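C alpha-dehydrogenase (PDB 4YAC) binds NADH and, as a short-chain dehydrogenase/reductase, probably oxidises the C-alpha alcohol of aryl ethers in the bacterial breakdown of lignin. Local coordinates at residues Gln2-Lys7 and Ala30-Val35; Ala57-Arg62 and Glu79-Pro84; Ser95-Ile100 and Pro152-Tyr157. All coordinates share one frame; numbering follows the deposited sequence.

Interaction 1. Residues Gln2-Lys7 and Ala30-Val35; sequences QDLEGK and AQMKVV
Two backbone hydrogen bonds tie Gly-6 and Lys-7 to the chain that enters strand 33-38. Gly-6 N reaches Gln-31 O at 3.0 Å with an almost straight N-H...O angle of 169°, and Lys-33 N gives a 2.8 Å bond to Lys-7 O. Both bonds come from the second half of a type II turn, Leu-4 to Lys-7, in which the positive phi of Gly-6 suits a residue without a side chain. The turn before strand 8-12 is thus joined to the start of strand 33-38, within the first beta-alpha-beta unit of the Rossmann-type fold.

The apolar part centres on Met-32. Its CG lies 4.0 Å from Leu-4 CB, and a bend at chi3 (72°) brings CE back to 3.8 Å from Lys-7 CB. Met-32 CG also makes van der Waals contact with the turn backbone, 3.4 Å from Leu-4 O. Leu-239 and Arg-243 of helix 231-243 lie against both Leu-4 and Ala-30. An alanine in place of Met-32 is likely to open a gap beneath the turn and leave Leu-4 CB and Lys-7 CB without their apolar neighbour.

The polar side chains lie toward the surface. Lys-7 runs extended away from Met-32, and its NZ donates to Gln-2 O at 2.9 Å. Glu-5 and Gln-31 run alongside each other, but Glu-5 OE2 and Gln-31 NE2 remain 3.5 Å apart.

The fixed geometry resides in the backbone bonds and the buried methionine, whereas the Glu-5/Gln-31 pair adds no bond across the contact.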
loop_
_atom_site.group_PDB
_atom_site.type_symbol
_atom_site.label_atom_id
_atom_site.label_comp_id
_atom_site.label_asym_id
_atom_site.label_seq_id
_atom_site.Cartn_x
_atom_site.Cartn_y
_atom_site.Cartn_z
ATOM N N GLN A 2 -6.833 19.277 20.686
ATOM C CA GLN A 2 -6.642 20.598 21.281
ATOM C C GLN A 2 -5.845 20.535 22.573
ATOM O O GLN A 2 -5.616 19.454 23.126
ATOM C CB GLN A 2 -7.995 21.257 21.533
ATOM C CG GLN A 2 -8.111 22.638 20.910
ATOM C CD GLN A 2 -7.894 22.631 19.404
ATOM O OE1 GLN A 2 -8.663 22.026 18.656
ATOM N NE2 GLN A 2 -6.841 23.305 18.955
ATOM N N ASP A 3 -5.414 21.713 23.017
ATOM C CA ASP A 3 -4.731 21.894 24.295
ATOM C C ASP A 3 -3.527 20.962 24.461
ATOM O O ASP A 3 -3.400 20.268 25.469
ATOM C CB ASP A 3 -5.719 21.687 25.442
ATOM C CG ASP A 3 -6.825 22.725 25.448
ATOM O OD1 ASP A 3 -6.589 23.850 25.939
ATOM O OD2 ASP A 3 -7.937 22.415 24.975
ATOM N N LEU A 4 -2.635 20.974 23.477
ATOM C CA LEU A 4 -1.504 20.053 23.444
ATOM C C LEU A 4 -0.513 20.262 24.588
ATOM O O LEU A 4 0.273 19.370 24.891
ATOM C CB LEU A 4 -0.769 20.181 22.109
ATOM C CG LEU A 4 -1.571 19.834 20.851
ATOM C CD1 LEU A 4 -0.726 20.064 19.608
ATOM C CD2 LEU A 4 -2.061 18.396 20.890
ATOM N N GLU A 5 -0.544 21.431 25.221
ATOM C CA GLU A 5 0.399 21.721 26.301
ATOM C C GLU A 5 0.270 20.708 27.435
ATOM O O GLU A 5 -0.812 20.512 27.984
ATOM C CB GLU A 5 0.192 23.132 26.852
ATOM C CG GLU A 5 1.184 23.491 27.953
ATOM C CD GLU A 5 1.046 24.924 28.424
ATOM O OE1 GLU A 5 0.027 25.565 28.094
ATOM O OE2 GLU A 5 1.959 25.408 29.123
ATOM N N GLY A 6 1.382 20.064 27.772
ATOM C CA GLY A 6 1.410 19.098 28.854
ATOM C C GLY A 6 1.004 17.693 28.446
ATOM O O GLY A 6 1.155 16.749 29.219
ATOM N N LYS A 7 0.479 17.544 27.236
ATOM C CA LYS A 7 0.105 16.225 26.749
ATOM C C LYS A 7 1.348 15.501 26.247
ATOM O O LYS A 7 2.380 16.124 25.996
ATOM C CB LYS A 7 -0.957 16.329 25.657
ATOM C CG LYS A 7 -2.311 16.770 26.194
ATOM C CD LYS A 7 -3.417 16.692 25.158
ATOM C CE LYS A 7 -4.719 17.232 25.732
ATOM N NZ LYS A 7 -5.867 17.081 24.803
ATOM N N ALA A 30 4.690 23.643 20.956
ATOM C CA ALA A 30 3.456 23.078 21.492
ATOM C C ALA A 30 3.562 22.757 22.979
ATOM O O ALA A 30 2.548 22.518 23.635
ATOM C CB ALA A 30 3.076 21.829 20.721
ATOM N N GLN A 31 4.786 22.730 23.496
ATOM C CA GLN A 31 5.030 22.455 24.910
ATOM C C GLN A 31 4.473 21.099 25.344
ATOM O O GLN A 31 3.961 20.957 26.453
ATOM C CB GLN A 31 4.435 23.570 25.777
ATOM C CG GLN A 31 5.014 24.942 25.484
ATOM C CD GLN A 31 4.411 26.024 26.359
ATOM O OE1 GLN A 31 3.422 26.657 25.991
ATOM N NE2 GLN A 31 5.003 26.239 27.528
ATOM N N MET A 32 4.568 20.104 24.468
ATOM C CA MET A 32 4.209 18.743 24.838
ATOM C C MET A 32 5.352 18.093 25.600
ATOM O O MET A 32 6.507 18.515 25.487
ATOM C CB MET A 32 3.874 17.904 23.602
ATOM C CG MET A 32 2.756 18.468 22.756
ATOM S SD MET A 32 2.167 17.297 21.522
ATOM C CE MET A 32 1.308 16.117 22.563
ATOM N N LYS A 33 5.023 17.071 26.384
ATOM C CA LYS A 33 6.028 16.181 26.943
ATOM C C LYS A 33 6.324 15.146 25.879
ATOM O O LYS A 33 5.441 14.378 25.501
ATOM C CB LYS A 33 5.537 15.522 28.228
ATOM C CG LYS A 33 5.141 16.516 29.318
ATOM C CD LYS A 33 4.462 15.818 30.481
ATOM C CE LYS A 33 4.037 16.810 31.555
ATOM N NZ LYS A 33 3.330 16.141 32.684
ATOM N N VAL A 34 7.556 15.136 25.379
ATOM C CA VAL A 34 7.893 14.321 24.221
ATOM C C VAL A 34 8.866 13.199 24.543
ATOM O O VAL A 34 9.938 13.433 25.098
ATOM C CB VAL A 34 8.507 15.178 23.104
ATOM C CG1 VAL A 34 8.802 14.313 21.868
ATOM C CG2 VAL A 34 7.581 16.325 22.742
ATOM N N VAL A 35 8.479 11.979 24.179
ATOM C CA VAL A 35 9.390 10.844 24.196
ATOM C C VAL A 35 9.931 10.650 22.791
ATOM O O VAL A 35 9.153 10.482 21.857
ATOM C CB VAL A 35 8.698 9.548 24.667
ATOM C CG1 VAL A 35 9.674 8.371 24.644
ATOM C CG2 VAL A 35 8.114 9.731 26.065
#

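Interaction 2. Residues Ala57-Arg62 and Glu79-Pro84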
loop_
_atom_site.group_PDB
_atom_site.type_symbol
_atom_site.label_atom_id
_atom_site.label_comp_id
_atom_site.label_asym_id
_atom_site.label_seq_id
_atom_site.Cartn_x
_atom_site.Cartn_y
_atom_site.Cartn_z
ATOM N N ALA A 57 10.432 19.312 28.127
ATOM C CA ALA A 57 10.379 18.017 28.776
ATOM C C ALA A 57 10.520 16.964 27.690
ATOM O O ALA A 57 9.558 16.674 26.981
ATOM C CB ALA A 57 9.081 17.834 29.536
ATOM N N VAL A 58 11.725 16.419 27.558
ATOM C CA VAL A 58 11.997 15.376 26.578
ATOM C C VAL A 58 12.684 14.188 27.240
ATOM O O VAL A 58 13.643 14.352 28.001
ATOM C CB VAL A 58 12.877 15.894 25.418
ATOM C CG1 VAL A 58 13.197 14.777 24.422
ATOM C CG2 VAL A 58 12.187 17.047 24.708
ATOM N N HIS A 59 12.177 12.996 26.939
ATOM C CA HIS A 59 12.712 11.755 27.472
ATOM C C HIS A 59 13.135 10.833 26.327
ATOM O O HIS A 59 12.303 10.462 25.509
ATOM C CB HIS A 59 11.682 11.038 28.341
ATOM C CG HIS A 59 12.172 9.732 28.878
ATOM N ND1 HIS A 59 13.083 9.648 29.908
ATOM C CD2 HIS A 59 11.909 8.458 28.500
ATOM C CE1 HIS A 59 13.346 8.376 30.157
ATOM N NE2 HIS A 59 12.644 7.634 29.318
ATOM N N PRO A 60 14.422 10.460 26.270
ATOM C CA PRO A 60 14.892 9.532 25.236
ATOM C C PRO A 60 14.685 8.074 25.632
ATOM O O PRO A 60 14.789 7.743 26.814
ATOM C CB PRO A 60 16.378 9.859 25.140
ATOM C CG PRO A 60 16.743 10.217 26.536
ATOM C CD PRO A 60 15.535 10.918 27.125
ATOM N N VAL A 61 14.389 7.222 24.656
ATOM C CA VAL A 61 14.372 5.786 24.884
ATOM C C VAL A 61 14.941 5.089 23.663
ATOM O O VAL A 61 14.492 5.327 22.541
ATOM C CB VAL A 61 12.951 5.258 25.183
ATOM C CG1 VAL A 61 11.976 5.584 24.049
ATOM C CG2 VAL A 61 12.985 3.758 25.455
ATOM N N ARG A 62 15.942 4.239 23.866
ATOM C CA ARG A 62 16.503 3.503 22.741
ATOM C C ARG A 62 15.617 2.305 22.436
ATOM O O ARG A 62 15.413 1.437 23.286
ATOM C CB ARG A 62 17.934 3.045 23.012
ATOM C CG ARG A 62 18.672 2.685 21.733
ATOM C CD ARG A 62 19.860 1.779 21.991
ATOM N NE ARG A 62 19.449 0.419 22.322
ATOM C CZ ARG A 62 18.999 -0.464 21.435
ATOM N NH1 ARG A 62 18.888 -0.133 20.154
ATOM N NH2 ARG A 62 18.651 -1.682 21.829
ATOM N N GLU A 79 4.775 6.017 29.931
ATOM C CA GLU A 79 3.674 6.224 30.867
ATOM C C GLU A 79 4.176 6.477 32.286
ATOM O O GLU A 79 3.578 7.253 33.036
ATOM C CB GLU A 79 2.731 5.020 30.847
ATOM C CG GLU A 79 2.037 4.823 29.509
ATOM C CD GLU A 79 1.211 3.552 29.443
ATOM O OE1 GLU A 79 1.307 2.719 30.370
ATOM O OE2 GLU A 79 0.463 3.389 28.457
ATOM N N GLN A 80 5.270 5.820 32.657
ATOM C CA GLN A 80 5.842 5.997 33.987
ATOM C C GLN A 80 6.509 7.355 34.117
ATOM O O GLN A 80 6.442 7.991 35.168
ATOM C CB GLN A 80 6.858 4.893 34.294
ATOM C CG GLN A 80 6.242 3.535 34.598
ATOM C CD GLN A 80 5.200 3.600 35.700
ATOM O OE1 GLN A 80 5.415 4.227 36.737
ATOM N NE2 GLN A 80 4.058 2.963 35.471
ATOM N N VAL A 81 7.149 7.798 33.043
ATOM C CA VAL A 81 7.924 9.031 33.076
ATOM C C VAL A 81 7.032 10.267 32.932
ATOM O O VAL A 81 7.196 11.243 33.671
ATOM C CB VAL A 81 9.001 9.019 31.973
ATOM C CG1 VAL A 81 9.672 10.382 31.838
ATOM C CG2 VAL A 81 10.038 7.944 32.275
ATOM N N PHE A 82 6.093 10.220 31.989
ATOM C CA PHE A 82 5.215 11.357 31.711
ATOM C C PHE A 82 3.750 11.025 31.967
ATOM O O PHE A 82 3.083 11.689 32.754
ATOM C CB PHE A 82 5.373 11.822 30.259
ATOM C CG PHE A 82 6.688 12.490 29.954
ATOM C CD1 PHE A 82 7.326 13.294 30.886
ATOM C CD2 PHE A 82 7.276 12.330 28.709
ATOM C CE1 PHE A 82 8.527 13.909 30.587
ATOM C CE2 PHE A 82 8.473 12.942 28.403
ATOM C CZ PHE A 82 9.101 13.730 29.337
ATOM N N GLY A 83 3.250 10.005 31.279
ATOM C CA GLY A 83 1.851 9.628 31.375
ATOM C C GLY A 83 1.406 8.983 30.079
ATOM O O GLY A 83 2.231 8.771 29.189
ATOM N N PRO A 84 0.104 8.669 29.954
ATOM C CA PRO A 84 -0.366 7.974 28.747
ATOM C C PRO A 84 -0.105 8.772 27.475
ATOM O O PRO A 84 -0.206 9.997 27.490
ATOM C CB PRO A 84 -1.872 7.817 28.989
ATOM C CG PRO A 84 -2.059 8.002 30.463
ATOM C CD PRO A 84 -0.999 8.966 30.882
#
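Val-81 lies over the imidazole of His-59, the two side chains crossing at about a right angle. Its CG2 stands 4.0 Å from the centroid of the His-59 ring and only 13° off the ring normal, a CH-pi contact over the middle of one face. The other methyl, CG1, covers the root of the same ring, 3.9 Å from His-59 CG. That methyl also lies above one face of the Phe-82 ring, displaced toward its rim, so CG1 serves both rings, while CG2 is over the imidazole. His-59 CG is anti to the backbone N (chi1 178°), which swings the imidazole out from the strand and beneath the valine.

Phe-82 meets the strand nearer its start, at Ala-57 and His-59. Its CE2 is 3.7 Å from His-59 CB, CZ comes within 3.8 Å of Ala-57 O, and CE1 meets Ala-57 CB at 4.1 Å; both His-59 CB and Ala-57 O come at the ring obliquely. No hydrogen bond crosses between the segments, and the contact is one of methyls, methylene, rings and the strand backbone. The polar end of the imidazole is held from elsewhere: His-59 NE2 is hydrogen-bonded to Glu-77, one helical turn before Val-81, which would help to fix the ring's rotation.

The arrangement seats the last turn of helix 68-81 and the Phe-82 that follows it against strand 57-62, an edge strand of the Rossmann-type sheet within the chain. Phe-82 also touches Lys-33 and Val-35 of the adjacent strand 33-38, while Val-58, directed away from Phe-82, packs on Met-48 and Phe-51 of helix 41-51.

Interaction 3. Residues Ser95-Ile100 and Pro152-Tyr157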
loop_
_atom_site.group_PDB
_atom_site.type_symbol
_atom_site.label_atom_id
_atom_site.label_comp_id
_atom_site.label_asym_id
_atom_site.label_seq_id
_atom_site.Cartn_x
_atom_site.Cartn_y
_atom_site.Cartn_z
ATOM N N SER A 95 15.362 3.645 3.770
ATOM C CA SER A 95 15.254 3.469 2.331
ATOM C C SER A 95 16.574 3.057 1.705
ATOM O O SER A 95 17.643 3.511 2.109
ATOM C CB SER A 95 14.756 4.753 1.671
ATOM O OG SER A 95 15.653 5.824 1.905
ATOM N N GLN A 96 16.472 2.174 0.718
ATOM C CA GLN A 96 17.593 1.832 -0.141
ATOM C C GLN A 96 17.021 1.542 -1.519
ATOM O O GLN A 96 16.137 0.698 -1.670
ATOM C CB GLN A 96 18.374 0.637 0.400
ATOM C CG GLN A 96 19.774 0.500 -0.185
ATOM C CD GLN A 96 20.758 -0.111 0.795
ATOM O OE1 GLN A 96 21.651 0.570 1.300
ATOM N NE2 GLN A 96 20.601 -1.401 1.068
ATOM N N PHE A 97 17.520 2.270 -2.511
ATOM C CA PHE A 97 16.998 2.201 -3.869
ATOM C C PHE A 97 17.885 1.348 -4.765
ATOM O O PHE A 97 19.076 1.180 -4.497
ATOM C CB PHE A 97 16.867 3.613 -4.447
ATOM C CG PHE A 97 16.063 4.547 -3.586
ATOM C CD1 PHE A 97 14.857 4.141 -3.038
ATOM C CD2 PHE A 97 16.523 5.824 -3.314
ATOM C CE1 PHE A 97 14.119 4.997 -2.246
ATOM C CE2 PHE A 97 15.788 6.681 -2.521
ATOM C CZ PHE A 97 14.586 6.267 -1.985
ATOM N N GLY A 98 17.292 0.806 -5.823
ATOM C CA GLY A 98 18.014 0.006 -6.793
ATOM C C GLY A 98 17.044 -0.671 -7.739
ATOM O O GLY A 98 15.847 -0.712 -7.466
ATOM N N PRO A 99 17.552 -1.205 -8.859
ATOM C CA PRO A 99 16.685 -1.933 -9.794
ATOM C C PRO A 99 15.944 -3.041 -9.071
ATOM O O PRO A 99 16.570 -3.756 -8.291
ATOM C CB PRO A 99 17.661 -2.512 -10.822
ATOM C CG PRO A 99 18.906 -1.709 -10.679
ATOM C CD PRO A 99 18.967 -1.256 -9.259
ATOM N N ILE A 100 14.647 -3.183 -9.308
ATOM C CA ILE A 100 13.864 -4.133 -8.530
ATOM C C ILE A 100 14.340 -5.563 -8.778
ATOM O O ILE A 100 14.238 -6.410 -7.894
ATOM C CB ILE A 100 12.350 -4.026 -8.841
ATOM C CG1 ILE A 100 11.531 -4.913 -7.895
ATOM C CG2 ILE A 100 12.059 -4.412 -10.280
ATOM C CD1 ILE A 100 11.756 -4.648 -6.420
ATOM N N PRO A 152 11.414 4.908 -10.871
ATOM C CA PRO A 152 12.470 3.918 -11.096
ATOM C C PRO A 152 13.360 3.744 -9.864
ATOM O O PRO A 152 13.756 4.729 -9.243
ATOM C CB PRO A 152 13.261 4.501 -12.273
ATOM C CG PRO A 152 12.312 5.396 -12.970
ATOM C CD PRO A 152 11.416 5.961 -11.902
ATOM N N THR A 153 13.631 2.488 -9.521
ATOM C CA THR A 153 14.528 2.101 -8.422
ATOM C C THR A 153 13.945 2.254 -7.013
ATOM O O THR A 153 14.630 1.938 -6.039
ATOM C CB THR A 153 15.873 2.891 -8.446
ATOM O OG1 THR A 153 15.695 4.206 -7.904
ATOM C CG2 THR A 153 16.460 2.969 -9.859
ATOM N N THR A 154 12.701 2.719 -6.886
ATOM C CA THR A 154 12.083 2.878 -5.558
ATOM C C THR A 154 11.037 1.802 -5.258
ATOM O O THR A 154 10.138 2.016 -4.446
ATOM C CB THR A 154 11.396 4.258 -5.401
ATOM O OG1 THR A 154 10.224 4.318 -6.224
ATOM C CG2 THR A 154 12.347 5.396 -5.768
ATOM N N GLY A 155 11.165 0.646 -5.903
ATOM C CA GLY A 155 10.167 -0.407 -5.803
ATOM C C GLY A 155 9.833 -0.869 -4.395
ATOM O O GLY A 155 8.662 -0.932 -4.018
ATOM N N ILE A 156 10.853 -1.211 -3.616
ATOM C CA ILE A 156 10.635 -1.657 -2.244
ATOM C C ILE A 156 10.062 -0.516 -1.414
ATOM O O ILE A 156 9.030 -0.675 -0.768
ATOM C CB ILE A 156 11.936 -2.170 -1.593
ATOM C CG1 ILE A 156 12.450 -3.402 -2.345
ATOM C CG2 ILE A 156 11.694 -2.522 -0.130
ATOM C CD1 ILE A 156 13.762 -3.949 -1.824
ATOM N N TYR A 157 10.734 0.632 -1.446
ATOM C CA TYR A 157 10.307 1.806 -0.692
ATOM C C TYR A 157 8.847 2.165 -0.975
ATOM O O TYR A 157 8.064 2.390 -0.053
ATOM C CB TYR A 157 11.223 2.990 -1.025
ATOM C CG TYR A 157 10.941 4.251 -0.244
ATOM C CD1 TYR A 157 11.297 4.358 1.092
ATOM C CD2 TYR A 157 10.343 5.343 -0.853
ATOM C CE1 TYR A 157 11.050 5.516 1.805
ATOM C CE2 TYR A 157 10.093 6.505 -0.149
ATOM C CZ TYR A 157 10.447 6.587 1.178
ATOM O OH TYR A 157 10.198 7.745 1.881
HETATM O O HOH W 1 13.325 1.089 -2.763
HETATM O O HOH W 2 13.076 -0.695 -7.635
#
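Phe-97 turns its ring edge to the face of Tyr-157 in a T-shaped stack, with centroids 5.7 Å apart and planes at 84°. Phe-97 CE1 also meets Tyr-157 CB at 3.7 Å, while the methyl CG2 of Thr-154 lies over one face of the phenylalanine, 4.2 Å from its centroid. With chi1 at -176° the phenol of Tyr-157 points away from its own N and reaches Ser-95, whose CB lies 3.5 Å from Tyr-157 CD1. The backbones are also bonded: Gly-98 N donates to Thr-153 O at 2.9 Å, in the carbonyl plane and on a lone pair.

Tyr-157 begins the Tyr-X-X-X-Lys motif of short-chain dehydrogenases, on helix 155-174, and its side chain is about 7 Å from the bound NADH, consistent with a place at the active site.

A looser apolar contact, Ile-100 CD1 to Ile-156 CG1 at 4.3 Å, is buried. Elsewhere the two segments are bridged by water. One water donates to Gln-96 O and accepts from Tyr-157 N; a second links Gly-98 O to Gly-155 N in the same way. Glu-174 of the second subunit holds the loop, taking hydrogen bonds from Ile-100 N and Thr-153 N.

In the fold
From the N terminus, interaction 1 closes the first beta-alpha unit, strand 8-12 and helix 17-28, by bringing the entry to strand 33-38 back to the opening turn. Interaction 2 closes the loop that holds helix 68-81, on the way from strand 57-62 to strand 87-90. These two adjoin: Val-34 is hydrogen-bonded through its backbone to Ala-57 and His-59 of the neighbouring strand. Interaction 3 closes a longer loop round helix 105-133 and strand 137-142, tying the loop after strand 87-90 to the start of helix 155-174. The three follow in series, neither nested nor crossed. Interaction 3 lies across the chain's centre from interaction 1, its nearest atoms about 17 Å from those of interaction 2.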